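Arabinogalactan endo-1,4-beta-galactosidase (Ignisphaera aggregans, PDB 7OSK) probably hydrolyses internal beta-1,4-galactosidic linkages of arabinogalactan, the chain described here being its hyperthermostable, calcium-binding glycosyl hydrolase family 53 catalytic domain. Local coordinates at residues Val48-Gly53 and Ala336-Glu341. Numbering follows the deposited sequence.
Sequences VDFIRG and AALYEE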
loop_
_atom_site.group_PDB
_atom_site.type_symbol
_atom_site.label_atom_id
_atom_site.label_comp_id
_atom_site.label_asym_id
_atom_site.label_seq_id
_atom_site.Cartn_x
_atom_site.Cartn_y
_atom_site.Cartn_z
ATOM N N VAL A 48 -5.559 -9.850 -18.092
ATOM C CA VAL A 48 -6.816 -9.587 -17.391
ATOM C C VAL A 48 -6.703 -9.829 -15.884
ATOM O O VAL A 48 -7.569 -9.402 -15.120
ATOM C CB VAL A 48 -7.971 -10.455 -17.948
ATOM C CG1 VAL A 48 -8.321 -10.030 -19.368
ATOM C CG2 VAL A 48 -7.617 -11.940 -17.898
ATOM N N ASP A 49 -5.638 -10.509 -15.466
ATOM C CA ASP A 49 -5.404 -10.801 -14.051
ATOM C C ASP A 49 -4.330 -9.881 -13.465
ATOM O O ASP A 49 -3.804 -10.130 -12.380
ATOM C CB ASP A 49 -5.002 -12.267 -13.871
ATOM C CG ASP A 49 -3.801 -12.652 -14.715
ATOM O OD1 ASP A 49 -3.583 -12.013 -15.768
ATOM O OD2 ASP A 49 -3.078 -13.595 -14.327
ATOM N N PHE A 50 -4.017 -8.817 -14.199
ATOM C CA PHE A 50 -3.057 -7.805 -13.765
ATOM C C PHE A 50 -3.558 -7.121 -12.493
ATOM O O PHE A 50 -4.741 -6.802 -12.390
ATOM C CB PHE A 50 -2.850 -6.786 -14.889
ATOM C CG PHE A 50 -1.639 -5.914 -14.726
ATOM C CD1 PHE A 50 -0.377 -6.398 -15.022
ATOM C CD2 PHE A 50 -1.764 -4.602 -14.308
ATOM C CE1 PHE A 50 0.737 -5.594 -14.885
ATOM C CE2 PHE A 50 -0.653 -3.796 -14.172
ATOM C CZ PHE A 50 0.597 -4.292 -14.464
ATOM N N ILE A 51 -2.673 -6.902 -11.521
ATOM C CA ILE A 51 -3.090 -6.296 -10.259
ATOM C C ILE A 51 -3.369 -4.812 -10.451
ATOM O O ILE A 51 -2.453 -3.998 -10.551
ATOM C CB ILE A 51 -2.039 -6.491 -9.137
ATOM C CG1 ILE A 51 -1.908 -7.976 -8.800
ATOM C CG2 ILE A 51 -2.419 -5.688 -7.879
ATOM C CD1 ILE A 51 -0.929 -8.282 -7.686
ATOM N N ARG A 52 -4.654 -4.484 -10.516
ATOM C CA ARG A 52 -5.112 -3.104 -10.574
ATOM C C ARG A 52 -5.791 -2.792 -9.245
ATOM O O ARG A 52 -7.015 -2.731 -9.161
ATOM C CB ARG A 52 -6.073 -2.893 -11.750
ATOM C CG ARG A 52 -5.631 -3.564 -13.055
ATOM C CD ARG A 52 -6.806 -3.981 -13.944
ATOM N NE ARG A 52 -7.863 -4.683 -13.209
ATOM C CZ ARG A 52 -8.591 -5.691 -13.685
ATOM N NH1 ARG A 52 -8.396 -6.158 -14.910
ATOM N NH2 ARG A 52 -9.524 -6.238 -12.921
ATOM N N GLY A 53 -4.986 -2.611 -8.203
ATOM C CA GLY A 53 -5.504 -2.488 -6.852
ATOM C C GLY A 53 -5.492 -1.075 -6.310
ATOM O O GLY A 53 -4.991 -0.151 -6.951
ATOM N N ALA A 336 1.344 0.981 -17.883
ATOM C CA ALA A 336 2.004 0.723 -19.155
ATOM C C ALA A 336 3.507 0.560 -18.959
ATOM O O ALA A 336 4.103 -0.401 -19.440
ATOM C CB ALA A 336 1.715 1.846 -20.137
ATOM N N ALA A 337 4.111 1.508 -18.249
ATOM C CA ALA A 337 5.547 1.479 -17.996
ATOM C C ALA A 337 5.953 0.200 -17.273
ATOM O O ALA A 337 6.971 -0.407 -17.598
ATOM C CB ALA A 337 5.964 2.694 -17.187
ATOM N N LEU A 338 5.155 -0.206 -16.293
ATOM C CA LEU A 338 5.463 -1.396 -15.513
ATOM C C LEU A 338 5.401 -2.660 -16.363
ATOM O O LEU A 338 6.275 -3.521 -16.265
ATOM C CB LEU A 338 4.505 -1.519 -14.326
ATOM C CG LEU A 338 4.671 -2.780 -13.471
ATOM C CD1 LEU A 338 6.100 -2.919 -12.964
ATOM C CD2 LEU A 338 3.691 -2.767 -12.309
ATOM N N TYR A 339 4.371 -2.771 -17.195
ATOM C CA TYR A 339 4.164 -3.978 -17.989
ATOM C C TYR A 339 5.111 -4.047 -19.183
ATOM O O TYR A 339 5.610 -5.119 -19.523
ATOM C CB TYR A 339 2.715 -4.061 -18.475
ATOM C CG TYR A 339 2.439 -5.284 -19.321
ATOM C CD1 TYR A 339 2.733 -6.557 -18.849
ATOM C CD2 TYR A 339 1.885 -5.168 -20.591
ATOM C CE1 TYR A 339 2.487 -7.682 -19.619
ATOM C CE2 TYR A 339 1.634 -6.288 -21.367
ATOM C CZ TYR A 339 1.938 -7.541 -20.876
ATOM O OH TYR A 339 1.692 -8.659 -21.641
ATOM N N GLU A 340 5.355 -2.903 -19.812
ATOM C CA GLU A 340 6.205 -2.847 -20.998
ATOM C C GLU A 340 7.652 -3.213 -20.675
ATOM O O GLU A 340 8.389 -3.685 -21.542
ATOM C CB GLU A 340 6.139 -1.454 -21.630
ATOM C CG GLU A 340 4.828 -1.180 -22.356
ATOM C CD GLU A 340 4.664 0.270 -22.759
ATOM O OE1 GLU A 340 5.655 1.026 -22.681
ATOM O OE2 GLU A 340 3.541 0.654 -23.153
ATOM N N GLU A 341 8.046 -2.996 -19.424
ATOM C CA GLU A 341 9.395 -3.309 -18.966
ATOM C C GLU A 341 9.397 -4.569 -18.108
ATOM O O GLU A 341 10.285 -5.415 -18.228
ATOM C CB GLU A 341 9.975 -2.142 -18.168
ATOM C CG GLU A 341 9.791 -0.780 -18.815
ATOM C CD GLU A 341 10.655 -0.582 -20.044
ATOM O OE1 GLU A 341 11.354 -1.536 -20.450
ATOM O OE2 GLU A 341 10.646 0.539 -20.598
#
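Phe50 reaches across to Leu338 and Tyr339 with the outer part of its ring. Its CB points toward helix 324-342, and CG stands anti to the backbone N and beside the carbonyl carbon (chi1 -164°); the ring extends from there to the helix. Further along, CE1 comes within 4.4 Å of Tyr339 CB, the foot of the tyrosine side chain. At the tip, CZ lies 4.1 Å from Leu338 CD2, one of the two methyls of the leucine; the ring and the leucine branch meet at a slant. All of this is apolar packing, with no hydrogen bond between the two segments.

In the eight-stranded (beta/alpha) barrel of this GH53 domain, residues 48-50 lead into the first strand, 51-55, while helix 324-342 precedes the last, 346-352. Those two strands are neighbours where the barrel closes; backbone hydrogen bonds of Ile51 with Leu347 and Ile349 join them directly, and Phe50 also touches Ala346 at the start of the last strand. Leu338 lies between its own helix and the barrel, touching Ile288, Val290 and Ile349, and also Phe273 of helix 270-283. Tyr339 touches Pro47, just ahead of 48-53, and its OH makes a weak hydrogen bond to the carbonyl oxygen of Gly45.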